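Local coordinates for protein Lv-ranaspumin (Lv-RSN-1) (Leptodactylus vastus, PDB 4K82) that probably serves as a surfactant that helps the frog build and stabilise its foam nest, at residues K55-L58 and E59-L62; G66-L69 and D70-V73; L126-I129 and L130-D133. One frame throughout, in Å; residues are numbered along the deposited sequence.

Contact 1 of 3, residues K55-L58 and E59-L62; sequences KELL and ERTL
Arg60 folds back over the turn of helix 48-64 that holds Glu56, and its charged contact comes first. Glu56 OE1 forms a long salt bridge to Arg60 NH2 at 3.5 Å. The carboxylate and guanidinium planes stand 66° apart, so the two groups are not paired flat. Water 1 spans the same two atoms: it accepts from Arg60 NH2 at the guanidinium edge, in plane, and gives a weak bond to Glu56 OE1. The bend in the Arg60 chain (chi3 -65°) turns the group back, and one of its faces lies over the helix backbone, with Glu56 O 3.7 Å above its centre.

Glu59 approaches Lys55 differently. Its CG packs on Lys55 O at 3.3 Å, and OE2 comes to 3.7 Å from Lys55 CE, but Lys55 NZ stays 4.5 Å from Glu59 OE2, too far for a salt bridge. With an alanine here, Lys55 would probably lose its nearby negative charge and the packing of the CG methylene on its carbonyl oxygen.

Among the hydrogen bonds, those from Glu59 N, Arg60 N and Leu62 N run to the carbonyl four residues back. Leu57 O is gripped twice, by Thr61 N and by Thr61 OG1, each at 2.8 Å. They arrive from opposite faces of its carbonyl plane, the hydroxyl 39° out of it.

The apolar part is Leu58 CD1 against Leu62 CD1 at 3.9 Å, two side chains lying alongside and pointing the same way. Beyond them Leu58 meets Leu33, Ile92 and Leu96.

The chemistry implies an amphipathic helix: one polar edge with the Glu56-Arg60 salt bridge and its water, Leu58 and Leu62 turned to neighbouring helices that the Lys55 and Glu59 chains also touch, and a threonine whose buried hydroxyl is satisfied within its own helix.

Contact 2 of 3, residues G66-L69 and D70-V73; sequences GCAL and DDIV
Leu69 meets Val73 one turn along helix 69-76, and its side chain can be followed outward atom by atom. CB sits 3.2 Å from Asp70 N, the close spacing of adjoining residues. CG, anti to the backbone N (chi1 -179°), comes to 4.1 Å from Val73 CG2. CD1 leans on that same methyl and, more distantly, faces Ile72 CB at 4.4 Å, so the branch runs obliquely across the valine. Both methyls also face helix 48-64: CD1 packs on CD1 of Leu62, CD2 on CG of Glu59. Ile92 of helix 89-102 touches both Leu69 and Val73.

Beneath the side chain, Leu69 O accepts from Val73 N at 2.8 Å. Val73 CG2 also leans on this oxygen, at 3.4 Å.

The start of the helix is organised around Ala68. Its carbonyl O accepts from Ile72 N at 3.3 Å, and only weakly from Asp71 N. Ala68 has no polar side chain with which to cap, but its own N-H is served through water 2, which accepts from Ala68 N and donates to Asp71 OD2 at 2.7 Å. Asp70 and Asp71, near the positive end of the helix dipole, probably favour this end electrostatically.

Just before, Cys67 is bonded to Cys18, tying the link to the first helix. The whole is a tight helix-to-helix connection: a Schellman motif at Gly66, whose positive phi of 92° suits glycine, followed by an N-cap at Ala68, whose N-H reaches the N3 carboxylate of Asp71 through a water, without a capping box in the strict sense.

Contact 3 of 3, residues L126-I129 and L130-D133; sequences LPKI and LQGD
Leu126 and Leu130 pack against each other in a short helical turn that a Schellman motif closes at Gly132. Leu126 CD1 lies 3.7 Å from Leu130 CD2. Below them Leu126 O accepts from Leu130 N at 2.8 Å, and Leu130 CG rests on the same oxygen. Outward, Leu126 reaches Leu121 of helix 107-121, while Leu130 bears on Asp50, Glu53 and Leu54 of helix 48-64.

Pro127 contributes through its carbonyl: its O lies 3.2 Å from Gln131 CG.

Lys128 carries the closing bond of the motif. Its O accepts from Asp133 N, five residues on, at 3.0 Å, and only weakly from Gln131 N. Its side chain bends at chi2 (-81°), which carries CD alongside the acid of Asp133, 3.4 Å from OD2. The amine goes its own way: NZ is hydrogen-bonded to Arg165 O and stays 5.1 Å from Asp133 OD2, so any attraction between the two charges is probably weak and long-range.

Ile129, whose side chain packs on Leu121, starts the type I turn that ends at Gly132. The glycine's positive phi (76°) takes the chain out of the helix, and Asp133 CB points back toward the turn. Gly132 N donates to Ile129 O at 3.0 Å, approaching from above, 64° out of the carbonyl plane.

Overall arrangement
From the N terminus the chain first passes contact 1, within helix 48-64. It then turns straight into contact 2, where Leu62 O to Cys67 N (2.8 Å) is a probable hydrogen bond. Leu62 CD1 meets both Leu69 CD1 and Ile72 CD1, so these two contacts join helices 48-64 and 69-76. Contact 3 follows much later, leading into helix 133-144, yet returns to helix 48-64: Leu57 CD2 lies 3.6 Å from Ile129 O. All three are local and in series; none nests or crosses. Contact 1 touches both others, while contacts 2 and 3 stay about 14 Å apart at their nearest atoms.

Contact 1 of 3, residues K55-L58 and E59-L62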
ATOM      1  N   LYS A  55      -8.260  10.160  -5.418  1.00 18.34           N
ATOM      2  CA  LYS A  55      -7.977  10.633  -6.765  1.00 19.48           C
ATOM      3  C   LYS A  55      -6.749  11.543  -6.768  1.00 20.27           C
ATOM      4  O   LYS A  55      -5.899  11.444  -7.651  1.00 19.24           O
ATOM      5  CB  LYS A  55      -9.166  11.372  -7.369  1.00 19.02           C
ATOM      6  CG  LYS A  55      -8.898  11.730  -8.819  1.00 26.06           C
ATOM      7  CD  LYS A  55     -10.022  12.470  -9.457  1.00 25.76           C
ATOM      8  CE  LYS A  55      -9.721  12.646 -10.941  1.00 22.71           C
ATOM      9  NZ  LYS A  55     -10.877  13.262 -11.628  1.00 29.37           N
ATOM     10  N   GLU A  56      -6.650  12.421  -5.773  1.00 23.00           N
ATOM     11  CA  GLU A  56      -5.485  13.298  -5.679  1.00 22.64           C
ATOM     12  C   GLU A  56      -4.204  12.500  -5.542  1.00 19.64           C
ATOM     13  O   GLU A  56      -3.203  12.827  -6.163  1.00 20.72           O
ATOM     14  CB  GLU A  56      -5.621  14.278  -4.521  1.00 23.28           C
ATOM     15  CG  GLU A  56      -6.706  15.323  -4.744  1.00 32.75           C
ATOM     16  CD  GLU A  56      -6.532  16.542  -3.864  1.00 50.42           C
ATOM     17  OE1 GLU A  56      -5.375  16.847  -3.500  1.00 62.73           O
ATOM     18  OE2 GLU A  56      -7.551  17.192  -3.536  1.00 51.84           O
ATOM     19  N   LEU A  57      -4.252  11.436  -4.743  1.00 18.98           N
ATOM     20  CA  LEU A  57      -3.110  10.549  -4.597  1.00 19.36           C
ATOM     21  C   LEU A  57      -2.736   9.847  -5.905  1.00 19.27           C
ATOM     22  O   LEU A  57      -1.561   9.725  -6.241  1.00 20.10           O
ATOM     23  CB  LEU A  57      -3.369   9.529  -3.490  1.00 19.28           C
ATOM     24  CG  LEU A  57      -2.234   8.558  -3.163  1.00 24.70           C
ATOM     25  CD1 LEU A  57      -1.015   9.305  -2.621  1.00 26.98           C
ATOM     26  CD2 LEU A  57      -2.708   7.497  -2.177  1.00 26.08           C
ATOM     27  N   LEU A  58      -3.740   9.388  -6.647  1.00 16.19           N
ATOM     28  CA  LEU A  58      -3.486   8.797  -7.957  1.00 16.01           C
ATOM     29  C   LEU A  58      -2.816   9.803  -8.894  1.00 19.75           C
ATOM     30  O   LEU A  58      -1.848   9.480  -9.575  1.00 19.18           O
ATOM     31  CB  LEU A  58      -4.815   8.324  -8.563  1.00 18.15           C
ATOM     32  CG  LEU A  58      -4.749   7.618  -9.922  1.00 18.42           C
ATOM     33  CD1 LEU A  58      -3.778   6.435  -9.900  1.00 18.23           C
ATOM     34  CD2 LEU A  58      -6.147   7.161 -10.312  1.00 18.04           C
ATOM     35  N   GLU A  59      -3.347  11.017  -8.921  1.00 19.92           N
ATOM     36  CA  GLU A  59      -2.770  12.075  -9.742  1.00 17.13           C
ATOM     37  C   GLU A  59      -1.315  12.308  -9.363  1.00 18.91           C
ATOM     38  O   GLU A  59      -0.439  12.343 -10.236  1.00 20.15           O
ATOM     39  CB  GLU A  59      -3.608  13.355  -9.613  1.00 18.61           C
ATOM     40  CG  GLU A  59      -4.970  13.229 -10.265  1.00 24.57           C
ATOM     41  CD  GLU A  59      -5.856  14.444 -10.077  1.00 39.77           C
ATOM     42  OE1 GLU A  59      -5.717  15.137  -9.044  1.00 47.93           O
ATOM     43  OE2 GLU A  59      -6.694  14.706 -10.967  1.00 41.82           O
ATOM     44  N   ARG A  60      -1.053  12.443  -8.066  1.00 18.56           N
ATOM     45  CA  ARG A  60       0.308  12.709  -7.601  1.00 18.85           C
ATOM     46  C   ARG A  60       1.241  11.555  -7.909  1.00 18.14           C
ATOM     47  O   ARG A  60       2.379  11.752  -8.322  1.00 20.64           O
ATOM     48  CB  ARG A  60       0.329  12.994  -6.097  1.00 26.00           C
ATOM     49  CG  ARG A  60      -0.292  14.324  -5.703  1.00 36.97           C
ATOM     50  CD  ARG A  60      -0.063  14.608  -4.226  1.00 50.96           C
ATOM     51  NE  ARG A  60      -0.752  13.636  -3.384  1.00 50.37           N
ATOM     52  CZ  ARG A  60      -1.899  13.873  -2.754  1.00 40.73           C
ATOM     53  NH1 ARG A  60      -2.453  12.926  -2.015  1.00 48.68           N
ATOM     54  NH2 ARG A  60      -2.484  15.061  -2.852  1.00 52.22           N
ATOM     55  N   THR A  61       0.771  10.335  -7.665  1.00 19.06           N
ATOM     56  CA  THR A  61       1.574   9.153  -7.915  1.00 19.14           C
ATOM     57  C   THR A  61       1.979   9.061  -9.385  1.00 20.17           C
ATOM     58  O   THR A  61       3.127   8.769  -9.696  1.00 18.73           O
ATOM     59  CB  THR A  61       0.792   7.893  -7.506  1.00 18.53           C
ATOM     60  OG1 THR A  61       0.552   7.936  -6.098  1.00 21.28           O
ATOM     61  CG2 THR A  61       1.559   6.639  -7.844  1.00 22.65           C
ATOM     62  N   LEU A  62       1.041   9.330 -10.290  1.00 20.53           N
ATOM     63  CA  LEU A  62       1.357   9.293 -11.721  1.00 14.48           C
ATOM     64  C   LEU A  62       2.319  10.410 -12.121  1.00 18.02           C
ATOM     65  O   LEU A  62       3.229  10.190 -12.921  1.00 20.38           O
ATOM     66  CB  LEU A  62       0.085   9.330 -12.557  1.00 18.37           C
ATOM     67  CG  LEU A  62      -0.664   8.008 -12.421  1.00 20.82           C
ATOM     68  CD1 LEU A  62      -2.071   8.200 -12.910  1.00 20.69           C
ATOM     69  CD2 LEU A  62       0.055   6.913 -13.197  1.00 21.26           C
TER
HETATM   70  O   HOH W   1      -5.182  15.483  -1.195  1.00 45.85           O

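Contact 2 of 3, residues G66-L69 and D70-V73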
ATOM      1  N   GLY A  66       6.174  10.623 -13.984  1.00 28.05           N
ATOM      2  CA  GLY A  66       6.314  11.356 -15.227  1.00 28.09           C
ATOM      3  C   GLY A  66       5.099  11.264 -16.131  1.00 32.54           C
ATOM      4  O   GLY A  66       5.160  11.645 -17.301  1.00 33.08           O
ATOM      5  N   CYS A  67       3.989  10.760 -15.598  1.00 27.04           N
ATOM      6  CA  CYS A  67       2.775  10.618 -16.393  1.00 27.06           C
ATOM      7  C   CYS A  67       1.672  11.548 -15.901  1.00 26.52           C
ATOM      8  O   CYS A  67       1.763  12.121 -14.820  1.00 30.78           O
ATOM      9  CB  CYS A  67       2.314   9.164 -16.385  1.00 28.70           C
ATOM     10  SG  CYS A  67       3.589   8.034 -17.010  1.00 35.39           S
ATOM     11  N   ALA A  68       0.630  11.713 -16.712  1.00 28.42           N
ATOM     12  CA  ALA A  68      -0.478  12.590 -16.352  1.00 23.63           C
ATOM     13  C   ALA A  68      -1.762  11.781 -16.358  1.00 23.51           C
ATOM     14  O   ALA A  68      -2.065  11.120 -17.352  1.00 23.70           O
ATOM     15  CB  ALA A  68      -0.584  13.740 -17.335  1.00 29.89           C
ATOM     16  N   LEU A  69      -2.508  11.833 -15.257  1.00 23.23           N
ATOM     17  CA  LEU A  69      -3.755  11.083 -15.169  1.00 22.34           C
ATOM     18  C   LEU A  69      -4.716  11.499 -16.284  1.00 21.58           C
ATOM     19  O   LEU A  69      -5.433  10.666 -16.839  1.00 23.32           O
ATOM     20  CB  LEU A  69      -4.420  11.255 -13.801  1.00 21.43           C
ATOM     21  CG  LEU A  69      -5.727  10.455 -13.645  1.00 22.65           C
ATOM     22  CD1 LEU A  69      -5.543   8.953 -13.886  1.00 25.46           C
ATOM     23  CD2 LEU A  69      -6.356  10.694 -12.284  1.00 27.07           C
ATOM     24  N   ASP A  70      -4.712  12.785 -16.625  1.00 22.37           N
ATOM     25  CA  ASP A  70      -5.603  13.286 -17.675  1.00 28.06           C
ATOM     26  C   ASP A  70      -5.372  12.561 -18.993  1.00 27.21           C
ATOM     27  O   ASP A  70      -6.331  12.231 -19.706  1.00 26.34           O
ATOM     28  CB  ASP A  70      -5.397  14.786 -17.897  1.00 30.22           C
ATOM     29  CG  ASP A  70      -6.016  15.633 -16.807  1.00 44.37           C
ATOM     30  OD1 ASP A  70      -6.935  15.149 -16.117  1.00 46.81           O
ATOM     31  OD2 ASP A  70      -5.586  16.794 -16.652  1.00 53.60           O
ATOM     32  N   ASP A  71      -4.104  12.321 -19.318  1.00 28.12           N
ATOM     33  CA  ASP A  71      -3.753  11.582 -20.528  1.00 28.74           C
ATOM     34  C   ASP A  71      -4.289  10.161 -20.463  1.00 27.52           C
ATOM     35  O   ASP A  71      -4.810   9.647 -21.449  1.00 25.55           O
ATOM     36  CB  ASP A  71      -2.239  11.528 -20.731  1.00 27.91           C
ATOM     37  CG  ASP A  71      -1.654  12.856 -21.135  1.00 33.79           C
ATOM     38  OD1 ASP A  71      -2.429  13.743 -21.538  1.00 37.81           O
ATOM     39  OD2 ASP A  71      -0.415  12.999 -21.051  1.00 35.43           O
ATOM     40  N   ILE A  72      -4.132   9.518 -19.305  1.00 22.43           N
ATOM     41  CA  ILE A  72      -4.619   8.152 -19.131  1.00 24.75           C
ATOM     42  C   ILE A  72      -6.139   8.094 -19.261  1.00 23.06           C
ATOM     43  O   ILE A  72      -6.683   7.198 -19.912  1.00 25.31           O
ATOM     44  CB  ILE A  72      -4.143   7.538 -17.794  1.00 20.74           C
ATOM     45  CG1 ILE A  72      -2.620   7.384 -17.824  1.00 23.17           C
ATOM     46  CG2 ILE A  72      -4.822   6.190 -17.555  1.00 25.94           C
ATOM     47  CD1 ILE A  72      -1.987   7.124 -16.471  1.00 25.58           C
ATOM     48  N   VAL A  73      -6.829   9.067 -18.675  1.00 20.34           N
ATOM     49  CA  VAL A  73      -8.284   9.106 -18.774  1.00 19.61           C
ATOM     50  C   VAL A  73      -8.747   9.270 -20.228  1.00 24.85           C
ATOM     51  O   VAL A  73      -9.725   8.651 -20.646  1.00 27.07           O
ATOM     52  CB  VAL A  73      -8.894  10.222 -17.882  1.00 24.34           C
ATOM     53  CG1 VAL A  73     -10.368  10.393 -18.177  1.00 28.03           C
ATOM     54  CG2 VAL A  73      -8.704   9.885 -16.402  1.00 24.09           C
TER
HETATM   55  O   HOH W   2       1.208  11.326 -19.623  1.00 36.43           O

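Contact 3 of 3, residues L126-I129 and L130-D133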
ATOM      1  N   LEU A 126      -6.959   3.777   6.638  1.00 23.18           N
ATOM      2  CA  LEU A 126      -7.216   4.621   5.471  1.00 24.91           C
ATOM      3  C   LEU A 126      -6.588   6.031   5.511  1.00 30.34           C
ATOM      4  O   LEU A 126      -5.913   6.416   4.563  1.00 29.03           O
ATOM      5  CB  LEU A 126      -8.714   4.699   5.157  1.00 27.16           C
ATOM      6  CG  LEU A 126      -9.028   5.602   3.974  1.00 31.38           C
ATOM      7  CD1 LEU A 126      -8.538   4.973   2.684  1.00 30.58           C
ATOM      8  CD2 LEU A 126     -10.514   5.893   3.914  1.00 36.05           C
ATOM      9  N   PRO A 127      -6.792   6.801   6.603  1.00 29.30           N
ATOM     10  CA  PRO A 127      -6.197   8.146   6.637  1.00 31.93           C
ATOM     11  C   PRO A 127      -4.693   8.178   6.360  1.00 32.31           C
ATOM     12  O   PRO A 127      -4.201   9.172   5.811  1.00 35.04           O
ATOM     13  CB  PRO A 127      -6.478   8.614   8.067  1.00 33.82           C
ATOM     14  CG  PRO A 127      -7.713   7.894   8.443  1.00 30.30           C
ATOM     15  CD  PRO A 127      -7.602   6.542   7.809  1.00 31.42           C
ATOM     16  N   LYS A 128      -3.981   7.113   6.723  1.00 29.04           N
ATOM     17  CA  LYS A 128      -2.543   7.033   6.467  1.00 35.58           C
ATOM     18  C   LYS A 128      -2.205   6.495   5.067  1.00 36.36           C
ATOM     19  O   LYS A 128      -1.198   6.887   4.472  1.00 31.60           O
ATOM     20  CB  LYS A 128      -1.863   6.189   7.552  1.00 39.78           C
ATOM     21  CG  LYS A 128      -1.734   6.884   8.913  1.00 41.39           C
ATOM     22  CD  LYS A 128      -0.548   7.843   8.947  1.00 42.77           C
ATOM     23  CE  LYS A 128      -0.532   8.698  10.211  1.00 49.21           C
ATOM     24  NZ  LYS A 128      -0.313   7.906  11.454  1.00 43.22           N
ATOM     25  N   ILE A 129      -3.040   5.592   4.555  1.00 24.39           N
ATOM     26  CA  ILE A 129      -2.948   5.129   3.172  1.00 27.10           C
ATOM     27  C   ILE A 129      -3.112   6.344   2.252  1.00 29.62           C
ATOM     28  O   ILE A 129      -2.401   6.489   1.244  1.00 28.13           O
ATOM     29  CB  ILE A 129      -4.052   4.087   2.867  1.00 25.03           C
ATOM     30  CG1 ILE A 129      -3.688   2.734   3.474  1.00 29.04           C
ATOM     31  CG2 ILE A 129      -4.273   3.945   1.369  1.00 29.56           C
ATOM     32  CD1 ILE A 129      -4.805   1.707   3.388  1.00 29.70           C
ATOM     33  N   LEU A 130      -4.048   7.222   2.616  1.00 24.47           N
ATOM     34  CA  LEU A 130      -4.280   8.460   1.869  1.00 26.42           C
ATOM     35  C   LEU A 130      -3.075   9.391   1.855  1.00 31.53           C
ATOM     36  O   LEU A 130      -2.893  10.166   0.914  1.00 35.77           O
ATOM     37  CB  LEU A 130      -5.503   9.213   2.416  1.00 26.84           C
ATOM     38  CG  LEU A 130      -6.846   8.470   2.393  1.00 30.22           C
ATOM     39  CD1 LEU A 130      -7.950   9.330   3.001  1.00 32.07           C
ATOM     40  CD2 LEU A 130      -7.224   8.009   0.988  1.00 30.24           C
ATOM     41  N   GLN A 131      -2.256   9.330   2.899  1.00 28.86           N
ATOM     42  CA  GLN A 131      -1.080  10.184   2.986  1.00 32.64           C
ATOM     43  C   GLN A 131       0.095   9.587   2.235  1.00 37.77           C
ATOM     44  O   GLN A 131       1.189  10.154   2.228  1.00 37.14           O
ATOM     45  CB  GLN A 131      -0.699  10.414   4.444  1.00 37.49           C
ATOM     46  CG  GLN A 131      -1.733  11.188   5.240  1.00 46.23           C
ATOM     47  CD  GLN A 131      -1.533  11.040   6.738  1.00 50.63           C
ATOM     48  OE1 GLN A 131      -0.567  10.422   7.185  1.00 57.88           O
ATOM     49  NE2 GLN A 131      -2.447  11.604   7.520  1.00 57.46           N
ATOM     50  N   GLY A 132      -0.133   8.437   1.607  1.00 32.28           N
ATOM     51  CA  GLY A 132       0.908   7.737   0.878  1.00 35.83           C
ATOM     52  C   GLY A 132       1.884   7.027   1.799  1.00 37.21           C
ATOM     53  O   GLY A 132       2.965   6.612   1.377  1.00 53.04           O
ATOM     54  N   ASP A 133       1.499   6.868   3.060  1.00 35.63           N
ATOM     55  CA  ASP A 133       2.400   6.313   4.071  1.00 36.15           C
ATOM     56  C   ASP A 133       2.594   4.791   4.012  1.00 39.04           C
ATOM     57  O   ASP A 133       3.508   4.265   4.646  1.00 34.88           O
ATOM     58  CB  ASP A 133       1.941   6.713   5.479  1.00 38.78           C
ATOM     59  CG  ASP A 133       2.287   8.149   5.824  1.00 50.88           C
ATOM     60  OD1 ASP A 133       2.760   8.879   4.930  1.00 47.76           O
ATOM     61  OD2 ASP A 133       2.080   8.549   6.989  1.00 52.10           O
TER